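Local atomic coordinates of MW1564 protein (Staphylococcus aureus, PDB entry 3NTV), a protein that probably transfers a methyl group from S-adenosylmethionine to a hydroxyl of a caffeoyl-CoA-like acceptor. Residues Gln113-Tyr118 and Asn122-Ile127; Tyr84-Phe89 and Val98-Arg103; Val177-Phe182 and Arg192-Met197. One frame throughout, in Å; residues are numbered along the deposited sequence.

In the fold
From the N terminus, contact 2 closes first: helix 84-90 turns back through a short loop into strand 97-102 and packs on it. Contact 1 follows in series, where helix 105-117 runs through a short loop into strand 124-128, the outermost strand on that side of the sheet. The two touch, because their strands are neighbours in the sheet and Leu115 also packs on Met87 of the helix in contact 2; their centres lie 8 Å apart. Contact 3 closes last, on the opposite side of the chain's centre, tying the loop after strand 170-175 to helix 192-209; its centre is about 24 Å from that of contact 2. None nests or crosses.

Contact 1 of 3, residues Gln113-Tyr118 and Asn122-Ile127; sequences QNLATY and NQVRII
Leu115 reaches from helix 105-117 to strand 124-128, where its CD2 meets Val124 while CD1 bridges Val124 and Ile126. Leu115 CD2 lies against Val124 CB at 3.6 Å, and Leu115 CD1 meets the end of Ile126, its CD1, at 3.5 Å. Leu115 CD1 also touches Val124 CG1, at 3.7 Å, so the valine is held by both branches. Leu115 places CG beside its backbone N (chi1 -65°) and extends from there (chi2 -177°), which carries the fork away from the helix to the strand. The leucine and valine side chains cross at about a right angle. Helix and strand are the last two elements of the beta-alpha-beta unit formed by strand 97-102, helix 105-117 and strand 124-128, part of the Rossmann-like methyltransferase fold. Val124 and Ile126, two residues apart, present their side chains on the same side of the strand; Arg125 between them points away and forms a salt bridge with Asp140. Beta-branched residues suit the extended backbone here, and a leucine suits the helix because its fork can span both. Ile126 adds its CG1 against Leu115 CD1 at 3.8 Å.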
loop_
_atom_site.group_PDB
_atom_site.type_symbol
_atom_site.label_atom_id
_atom_site.label_comp_id
_atom_site.label_asym_id
_atom_site.label_seq_id
_atom_site.Cartn_x
_atom_site.Cartn_y
_atom_site.Cartn_z
ATOM N N GLN A 113 -25.233 -16.105 6.519
ATOM C CA GLN A 113 -24.986 -17.521 6.233
ATOM C C GLN A 113 -23.490 -17.830 6.216
ATOM O O GLN A 113 -23.067 -18.835 6.786
ATOM C CB GLN A 113 -25.656 -17.972 4.926
ATOM C CG GLN A 113 -25.611 -19.504 4.706
ATOM C CD GLN A 113 -26.047 -20.333 5.904
ATOM O OE1 GLN A 113 -25.222 -20.898 6.644
ATOM N NE2 GLN A 113 -27.354 -20.429 6.122
ATOM N N ASN A 114 -22.688 -16.954 5.591
ATOM C CA ASN A 114 -21.234 -17.147 5.540
ATOM C C ASN A 114 -20.581 -17.143 6.927
ATOM O O ASN A 114 -19.742 -18.004 7.206
ATOM C CB ASN A 114 -20.599 -16.136 4.593
ATOM C CG ASN A 114 -20.798 -16.513 3.143
ATOM O OD1 ASN A 114 -20.968 -17.695 2.799
ATOM N ND2 ASN A 114 -20.756 -15.520 2.255
ATOM N N LEU A 115 -20.993 -16.204 7.814
ATOM C CA LEU A 115 -20.437 -16.147 9.167
ATOM C C LEU A 115 -20.729 -17.447 9.923
ATOM O O LEU A 115 -19.862 -17.938 10.646
ATOM C CB LEU A 115 -20.981 -14.946 9.950
ATOM C CG LEU A 115 -20.612 -13.537 9.451
ATOM C CD1 LEU A 115 -21.191 -12.507 10.397
ATOM C CD2 LEU A 115 -19.116 -13.347 9.362
ATOM N N ALA A 116 -21.945 -18.019 9.722
ATOM C CA ALA A 116 -22.331 -19.281 10.363
ATOM C C ALA A 116 -21.501 -20.430 9.790
ATOM O O ALA A 116 -20.897 -21.176 10.564
ATOM C CB ALA A 116 -23.822 -19.552 10.153
ATOM N N THR A 117 -21.437 -20.541 8.444
ATOM C CA THR A 117 -20.716 -21.603 7.723
ATOM C C THR A 117 -19.237 -21.660 8.094
ATOM O O THR A 117 -18.709 -22.743 8.375
ATOM C CB THR A 117 -20.941 -21.452 6.208
ATOM O OG1 THR A 117 -22.334 -21.529 5.927
ATOM C CG2 THR A 117 -20.174 -22.478 5.378
ATOM N N TYR A 118 -18.586 -20.484 8.136
ATOM C CA TYR A 118 -17.155 -20.370 8.413
ATOM C C TYR A 118 -16.787 -20.096 9.869
ATOM O O TYR A 118 -15.604 -19.940 10.194
ATOM C CB TYR A 118 -16.489 -19.405 7.408
ATOM C CG TYR A 118 -16.626 -19.881 5.973
ATOM C CD1 TYR A 118 -15.729 -20.797 5.434
ATOM C CD2 TYR A 118 -17.704 -19.489 5.189
ATOM C CE1 TYR A 118 -15.866 -21.262 4.125
ATOM C CE2 TYR A 118 -17.859 -19.953 3.881
ATOM C CZ TYR A 118 -16.947 -20.854 3.361
ATOM O OH TYR A 118 -17.098 -21.310 2.072
ATOM N N ASN A 122 -18.708 -14.986 16.320
ATOM C CA ASN A 122 -18.220 -14.362 17.544
ATOM C C ASN A 122 -17.311 -13.164 17.237
ATOM O O ASN A 122 -17.156 -12.292 18.085
ATOM C CB ASN A 122 -17.456 -15.390 18.409
ATOM C CG ASN A 122 -16.273 -16.027 17.733
ATOM O OD1 ASN A 122 -16.332 -16.424 16.560
ATOM N ND2 ASN A 122 -15.213 -16.261 18.509
ATOM N N GLN A 123 -16.667 -13.140 16.053
ATOM C CA GLN A 123 -15.762 -12.045 15.729
ATOM C C GLN A 123 -16.408 -10.954 14.889
ATOM O O GLN A 123 -15.908 -9.821 14.894
ATOM C CB GLN A 123 -14.544 -12.568 14.951
ATOM C CG GLN A 123 -13.606 -13.395 15.826
ATOM C CD GLN A 123 -12.335 -13.697 15.089
ATOM O OE1 GLN A 123 -11.453 -12.831 14.907
ATOM N NE2 GLN A 123 -12.220 -14.915 14.631
ATOM N N VAL A 124 -17.460 -11.293 14.120
ATOM C CA VAL A 124 -18.099 -10.334 13.215
ATOM C C VAL A 124 -19.541 -10.052 13.622
ATOM O O VAL A 124 -20.328 -10.982 13.797
ATOM C CB VAL A 124 -18.028 -10.806 11.730
ATOM C CG1 VAL A 124 -18.656 -9.784 10.763
ATOM C CG2 VAL A 124 -16.594 -11.152 11.325
ATOM N N ARG A 125 -19.887 -8.765 13.697
ATOM C CA ARG A 125 -21.232 -8.300 14.033
ATOM C C ARG A 125 -21.798 -7.604 12.798
ATOM O O ARG A 125 -21.171 -6.676 12.281
ATOM C CB ARG A 125 -21.108 -7.320 15.227
ATOM C CG ARG A 125 -22.296 -6.429 15.524
ATOM C CD ARG A 125 -22.088 -5.683 16.838
ATOM N NE ARG A 125 -21.167 -4.536 16.742
ATOM C CZ ARG A 125 -21.117 -3.576 17.659
ATOM N NH1 ARG A 125 -21.927 -3.610 18.709
ATOM N NH2 ARG A 125 -20.267 -2.567 17.527
ATOM N N ILE A 126 -22.981 -8.026 12.342
ATOM C CA ILE A 126 -23.649 -7.388 11.208
ATOM C C ILE A 126 -24.690 -6.459 11.787
ATOM O O ILE A 126 -25.566 -6.905 12.535
ATOM C CB ILE A 126 -24.295 -8.424 10.232
ATOM C CG1 ILE A 126 -23.226 -9.350 9.628
ATOM C CG2 ILE A 126 -25.120 -7.694 9.110
ATOM C CD1 ILE A 126 -23.789 -10.591 8.950
ATOM N N ILE A 127 -24.608 -5.174 11.431
ATOM C CA ILE A 127 -25.568 -4.172 11.876
ATOM C C ILE A 127 -26.479 -3.949 10.662
ATOM O O ILE A 127 -26.024 -3.495 9.616
ATOM C CB ILE A 127 -24.859 -2.864 12.363
ATOM C CG1 ILE A 127 -23.863 -3.136 13.516
ATOM C CG2 ILE A 127 -25.892 -1.770 12.755
ATOM C CD1 ILE A 127 -24.478 -3.660 14.859
#

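Contact 2 of 3, residues Tyr84-Phe89 and Val98-Arg103; sequences YSSMQF and VTTIER. With SO4 (sulfate ion), chain C.
Ser86 of helix 84-90 meets Val98 and Thr100 of strand 97-102. Ser86 CB stands 4.1 Å from Val98 CG1 and 3.8 Å from Thr100 OG1. With chi1 at -51° the hydroxyl lies beside the backbone N, and Ser86 OG comes within 2.9 Å of Thr100 OG1. Ser86 and Thr100 each have a second conformer; in the one described, both hydroxyls are hydrogen-bonded to Glu77 OE2, in a buried place where small polar side chains fit. Val98 completes the contact with its other branch: Val98 CG2 rests 3.7 Å from Ser86 O and 4.1 Å from Phe89 CB, a compact apolar group against the helix backbone.

At the N-terminal end of the helix, backbone amides hold a sulfate ion, probably from the crystallisation liquor. Ser85 N donates to sulfate O1 at 2.7 Å with an N-H...O angle of 161°, and Tyr84 N to O2 at 3.0 Å on a more bent path of 140°. Amides of Val55, Ala81 and Ile82 also bind the ion, and the start of a helix would favour an anion here.

Segments 84-89 and 98-102 run antiparallel, their axes approaching to 9.1 Å; they belong to the last two elements of the beta-alpha-beta unit strand 74-78, helix 84-90, strand 97-102. Helix 57-70 packs against Phe89, while strand 124-128 flanks strand 97-102 and brings Val124 to both Ser86 and Thr100.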
loop_
_atom_site.group_PDB
_atom_site.type_symbol
_atom_site.label_atom_id
_atom_site.label_comp_id
_atom_site.label_asym_id
_atom_site.label_seq_id
_atom_site.Cartn_x
_atom_site.Cartn_y
_atom_site.Cartn_z
ATOM N N TYR A 84 -17.218 -11.219 2.869
ATOM C CA TYR A 84 -15.888 -11.674 2.477
ATOM C C TYR A 84 -14.772 -10.872 3.154
ATOM O O TYR A 84 -13.889 -11.462 3.785
ATOM C CB TYR A 84 -15.782 -11.674 0.942
ATOM C CG TYR A 84 -14.390 -11.889 0.411
ATOM C CD1 TYR A 84 -13.885 -13.169 0.220
ATOM C CD2 TYR A 84 -13.592 -10.808 0.044
ATOM C CE1 TYR A 84 -12.603 -13.369 -0.296
ATOM C CE2 TYR A 84 -12.313 -10.993 -0.468
ATOM C CZ TYR A 84 -11.820 -12.277 -0.636
ATOM O OH TYR A 84 -10.569 -12.444 -1.175
ATOM N N SER A 85 -14.814 -9.529 3.071
ATOM C CA SER A 85 -13.733 -8.777 3.706
ATOM C C SER A 85 -13.740 -8.927 5.216
ATOM O O SER A 85 -12.656 -9.043 5.797
ATOM C CB SER A 85 -13.750 -7.303 3.307
ATOM O OG SER A 85 -14.975 -6.735 3.728
ATOM N N SER A 86 -14.948 -8.954 5.832
ATOM C CA SER A 86 -15.114 -9.109 7.286
ATOM C C SER A 86 -14.421 -10.376 7.771
ATOM O O SER A 86 -13.641 -10.336 8.706
ATOM C CB SER A 86 -16.593 -9.198 7.652
ATOM O OG SER A 86 -17.338 -8.138 7.088
HETATM N N MSE A 87 -14.689 -11.499 7.095
HETATM C CA MSE A 87 -14.089 -12.779 7.483
HETATM C C MSE A 87 -12.597 -12.823 7.194
HETATM O O MSE A 87 -11.840 -13.335 8.007
HETATM C CB MSE A 87 -14.806 -13.940 6.815
HETATM C CG MSE A 87 -16.250 -14.053 7.276
HETATM SE SE MSE A 87 -17.149 -15.594 6.493
HETATM C CE MSE A 87 -17.133 -15.028 4.698
ATOM N N GLN A 88 -12.153 -12.201 6.077
ATOM C CA GLN A 88 -10.727 -12.151 5.770
ATOM C C GLN A 88 -9.976 -11.390 6.865
ATOM O O GLN A 88 -8.931 -11.840 7.312
ATOM C CB GLN A 88 -10.488 -11.534 4.377
ATOM C CG GLN A 88 -10.854 -12.487 3.235
ATOM C CD GLN A 88 -9.788 -13.527 2.950
ATOM O OE1 GLN A 88 -8.883 -13.750 3.736
ATOM N NE2 GLN A 88 -9.862 -14.176 1.795
ATOM N N PHE A 89 -10.546 -10.280 7.353
ATOM C CA PHE A 89 -9.893 -9.520 8.428
ATOM C C PHE A 89 -9.917 -10.311 9.741
ATOM O O PHE A 89 -8.902 -10.362 10.436
ATOM C CB PHE A 89 -10.572 -8.155 8.636
ATOM C CG PHE A 89 -10.620 -7.237 7.425
ATOM C CD1 PHE A 89 -9.641 -7.300 6.442
ATOM C CD2 PHE A 89 -11.620 -6.280 7.299
ATOM C CE1 PHE A 89 -9.664 -6.424 5.347
ATOM C CE2 PHE A 89 -11.648 -5.421 6.198
ATOM C CZ PHE A 89 -10.673 -5.507 5.231
ATOM N N VAL A 98 -14.897 -7.303 13.999
ATOM C CA VAL A 98 -15.346 -6.503 12.865
ATOM C C VAL A 98 -16.835 -6.193 13.057
ATOM O O VAL A 98 -17.637 -7.116 13.261
ATOM C CB VAL A 98 -15.137 -7.223 11.504
ATOM C CG1 VAL A 98 -15.571 -6.317 10.338
ATOM C CG2 VAL A 98 -13.682 -7.674 11.326
ATOM N N THR A 99 -17.191 -4.908 12.977
ATOM C CA THR A 99 -18.576 -4.466 12.935
ATOM C C THR A 99 -18.810 -4.060 11.470
ATOM O O THR A 99 -18.054 -3.231 10.932
ATOM C CB THR A 99 -18.855 -3.310 13.900
ATOM O OG1 THR A 99 -18.845 -3.830 15.230
ATOM C CG2 THR A 99 -20.252 -2.706 13.678
ATOM N N THR A 100 -19.835 -4.665 10.834
ATOM C CA THR A 100 -20.174 -4.366 9.439
ATOM C C THR A 100 -21.609 -3.871 9.335
ATOM O O THR A 100 -22.531 -4.563 9.773
ATOM C CB THR A 100 -19.940 -5.593 8.526
ATOM O OG1 THR A 100 -18.659 -6.152 8.777
ATOM C CG2 THR A 100 -20.013 -5.241 7.055
ATOM N N ILE A 101 -21.793 -2.677 8.750
ATOM C CA ILE A 101 -23.126 -2.095 8.552
ATOM C C ILE A 101 -23.551 -2.416 7.133
ATOM O O ILE A 101 -22.804 -2.127 6.186
ATOM C CB ILE A 101 -23.140 -0.566 8.815
ATOM C CG1 ILE A 101 -22.609 -0.219 10.234
ATOM C CG2 ILE A 101 -24.545 0.056 8.528
ATOM C CD1 ILE A 101 -22.320 1.314 10.465
ATOM N N GLU A 102 -24.773 -2.935 6.971
ATOM C CA GLU A 102 -25.300 -3.233 5.653
ATOM C C GLU A 102 -26.810 -3.070 5.638
ATOM O O GLU A 102 -27.499 -3.535 6.547
ATOM C CB GLU A 102 -24.875 -4.639 5.176
ATOM C CG GLU A 102 -25.279 -4.975 3.732
ATOM C CD GLU A 102 -25.015 -3.936 2.655
ATOM O OE1 GLU A 102 -23.865 -3.447 2.555
ATOM O OE2 GLU A 102 -25.965 -3.602 1.909
ATOM N N ARG A 103 -27.325 -2.394 4.597
ATOM C CA ARG A 103 -28.769 -2.189 4.497
ATOM C C ARG A 103 -29.481 -3.178 3.580
ATOM O O ARG A 103 -30.690 -3.377 3.744
ATOM C CB ARG A 103 -29.096 -0.742 4.097
ATOM C CG ARG A 103 -28.693 -0.344 2.680
ATOM C CD ARG A 103 -29.402 0.936 2.300
ATOM N NE ARG A 103 -29.268 1.230 0.875
ATOM C CZ ARG A 103 -29.999 2.133 0.228
ATOM N NH1 ARG A 103 -30.928 2.832 0.872
ATOM N NH2 ARG A 103 -29.812 2.339 -1.068
HETATM S S SO4 C . -17.161 -8.036 0.736
HETATM O O1 SO4 C . -16.703 -7.833 2.131
HETATM O O2 SO4 C . -17.999 -9.226 0.715
HETATM O O3 SO4 C . -17.956 -6.853 0.317
HETATM O O4 SO4 C . -15.964 -8.101 -0.124
#

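Contact 3 of 3, residues Val177-Phe182 and Arg192-Met197; sequences VLYHGF and RNVRQM
This is an apolar surface contact in which two aromatic rings from the loop after strand 170-175 pack on the first turns of helix 192-209. Tyr179 and Met197, a selenomethionine, form its centre. Met197 CB sits over the middle of the Tyr179 ring, 3.5 Å from its centroid and 12° off the normal, a CH-pi contact, and Met197 CG carries on past CZ toward the phenol end, 3.7 Å from Tyr179 OH. The bend at chi2 leaves Met197 SE 5.5 Å from the Tyr179 ring centroid in an oblique Met-aromatic contact. The unbranched start of the selenomethionine, CB and CG, suits the flat face that the broad tyrosine offers, while the selenium end turns off obliquely. CD2 of His180 lies over the opposite face of the ring, toward the rim.

Val194, one turn earlier on the helix, serves both aromatics with a single methyl. Val194 CG1 lies at the edge of the Tyr179 ring, 4.1 Å from CE1, and over one face of Phe182, 4.0 Å from that centroid and 22° off the normal. Val194 turns CG1 anti to the backbone N (chi1 171°), which brings that methyl to the two rings. The loop curls tightly to present them: Phe182 N bonds back to Tyr179 O, and Gly181 adopts a positive phi, which glycine accepts readily.

Further along helix 192-209, Val198 touches both rings and Val201 touches Tyr179. Strand 170-175 leads into the loop, where Leu178 packs on Leu29 of the second subunit.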
loop_
_atom_site.group_PDB
_atom_site.type_symbol
_atom_site.label_atom_id
_atom_site.label_comp_id
_atom_site.label_asym_id
_atom_site.label_seq_id
_atom_site.Cartn_x
_atom_site.Cartn_y
_atom_site.Cartn_z
ATOM N N VAL A 177 -11.645 4.839 -4.961
ATOM C CA VAL A 177 -11.347 6.271 -5.136
ATOM C C VAL A 177 -11.097 6.640 -6.616
ATOM O O VAL A 177 -11.010 7.825 -6.943
ATOM C CB VAL A 177 -10.299 6.843 -4.151
ATOM C CG1 VAL A 177 -10.809 6.771 -2.714
ATOM C CG2 VAL A 177 -8.954 6.141 -4.299
ATOM N N LEU A 178 -11.039 5.632 -7.506
ATOM C CA LEU A 178 -10.941 5.861 -8.959
ATOM C C LEU A 178 -12.247 5.446 -9.669
ATOM O O LEU A 178 -12.284 5.426 -10.896
ATOM C CB LEU A 178 -9.741 5.091 -9.572
ATOM C CG LEU A 178 -8.324 5.561 -9.181
ATOM C CD1 LEU A 178 -7.286 4.650 -9.786
ATOM C CD2 LEU A 178 -8.047 6.991 -9.645
ATOM N N TYR A 179 -13.336 5.154 -8.903
ATOM C CA TYR A 179 -14.614 4.650 -9.433
ATOM C C TYR A 179 -14.403 3.620 -10.544
ATOM O O TYR A 179 -14.727 3.856 -11.710
ATOM C CB TYR A 179 -15.682 5.728 -9.809
ATOM C CG TYR A 179 -17.055 5.081 -9.950
ATOM C CD1 TYR A 179 -17.681 4.983 -11.193
ATOM C CD2 TYR A 179 -17.639 4.404 -8.879
ATOM C CE1 TYR A 179 -18.874 4.271 -11.352
ATOM C CE2 TYR A 179 -18.834 3.703 -9.024
ATOM C CZ TYR A 179 -19.461 3.658 -10.256
ATOM O OH TYR A 179 -20.655 2.978 -10.362
ATOM N N HIS A 180 -13.722 2.519 -10.197
ATOM C CA HIS A 180 -13.437 1.406 -11.106
ATOM C C HIS A 180 -12.559 1.800 -12.308
ATOM O O HIS A 180 -12.518 1.078 -13.307
ATOM C CB HIS A 180 -14.758 0.738 -11.550
ATOM C CG HIS A 180 -15.689 0.412 -10.426
ATOM N ND1 HIS A 180 -15.422 -0.624 -9.541
ATOM C CD2 HIS A 180 -16.867 0.981 -10.089
ATOM C CE1 HIS A 180 -16.450 -0.651 -8.708
ATOM N NE2 HIS A 180 -17.339 0.303 -8.996
ATOM N N GLY A 181 -11.879 2.941 -12.200
ATOM C CA GLY A 181 -11.023 3.467 -13.256
ATOM C C GLY A 181 -11.711 4.467 -14.163
ATOM O O GLY A 181 -11.086 4.976 -15.095
ATOM N N PHE A 182 -12.995 4.770 -13.891
ATOM C CA PHE A 182 -13.780 5.708 -14.706
ATOM C C PHE A 182 -13.473 7.165 -14.514
ATOM O O PHE A 182 -13.862 7.947 -15.373
ATOM C CB PHE A 182 -15.285 5.502 -14.511
ATOM C CG PHE A 182 -15.841 4.258 -15.146
ATOM C CD1 PHE A 182 -15.882 4.124 -16.532
ATOM C CD2 PHE A 182 -16.434 3.272 -14.371
ATOM C CE1 PHE A 182 -16.419 2.978 -17.121
ATOM C CE2 PHE A 182 -16.989 2.138 -14.962
ATOM C CZ PHE A 182 -16.971 1.996 -16.332
ATOM N N ARG A 192 -25.221 8.004 -17.480
ATOM C CA ARG A 192 -25.521 9.064 -16.515
ATOM C C ARG A 192 -25.147 8.634 -15.090
ATOM O O ARG A 192 -24.580 9.442 -14.341
ATOM C CB ARG A 192 -26.998 9.480 -16.581
ATOM C CG ARG A 192 -27.286 10.759 -15.800
ATOM C CD ARG A 192 -28.772 11.046 -15.707
ATOM N NE ARG A 192 -29.018 12.407 -15.232
ATOM C CZ ARG A 192 -29.239 12.732 -13.963
ATOM N NH1 ARG A 192 -29.266 11.793 -13.025
ATOM N NH2 ARG A 192 -29.445 13.997 -13.622
ATOM N N ASN A 193 -25.464 7.369 -14.727
ATOM C CA ASN A 193 -25.164 6.838 -13.396
ATOM C C ASN A 193 -23.648 6.851 -13.127
ATOM O O ASN A 193 -23.217 7.272 -12.056
ATOM C CB ASN A 193 -25.768 5.440 -13.226
ATOM C CG ASN A 193 -27.283 5.408 -13.310
ATOM O OD1 ASN A 193 -27.865 4.681 -14.119
ATOM N ND2 ASN A 193 -27.961 6.180 -12.474
ATOM N N VAL A 194 -22.846 6.459 -14.123
ATOM C CA VAL A 194 -21.373 6.466 -13.993
ATOM C C VAL A 194 -20.886 7.903 -13.804
ATOM O O VAL A 194 -20.101 8.159 -12.903
ATOM C CB VAL A 194 -20.678 5.732 -15.165
ATOM C CG1 VAL A 194 -19.165 5.934 -15.130
ATOM C CG2 VAL A 194 -21.012 4.249 -15.128
ATOM N N ARG A 195 -21.435 8.866 -14.576
ATOM C CA ARG A 195 -21.067 10.278 -14.392
ATOM C C ARG A 195 -21.374 10.797 -13.003
ATOM O O ARG A 195 -20.531 11.476 -12.405
ATOM C CB ARG A 195 -21.731 11.171 -15.451
ATOM C CG ARG A 195 -21.157 10.899 -16.824
ATOM C CD ARG A 195 -21.603 11.918 -17.864
ATOM N NE ARG A 195 -23.063 12.001 -18.034
ATOM C CZ ARG A 195 -23.776 11.245 -18.864
ATOM N NH1 ARG A 195 -23.190 10.284 -19.569
ATOM N NH2 ARG A 195 -25.087 11.429 -18.980
ATOM N N GLN A 196 -22.555 10.454 -12.462
ATOM C CA GLN A 196 -22.960 10.883 -11.118
ATOM C C GLN A 196 -21.991 10.297 -10.070
ATOM O O GLN A 196 -21.591 11.004 -9.148
ATOM C CB GLN A 196 -24.388 10.422 -10.807
ATOM C CG GLN A 196 -25.460 11.179 -11.583
ATOM C CD GLN A 196 -26.823 10.654 -11.226
ATOM O OE1 GLN A 196 -27.267 9.607 -11.711
ATOM N NE2 GLN A 196 -27.502 11.352 -10.334
HETATM N N MSE A 197 -21.593 9.027 -10.247
HETATM C CA MSE A 197 -20.663 8.352 -9.332
HETATM C C MSE A 197 -19.259 8.921 -9.408
HETATM O O MSE A 197 -18.607 9.093 -8.378
HETATM C CB MSE A 197 -20.666 6.841 -9.570
HETATM C CG MSE A 197 -22.019 6.193 -9.280
HETATM SE SE MSE A 197 -22.564 6.334 -7.391
HETATM C CE MSE A 197 -23.829 7.837 -7.573
#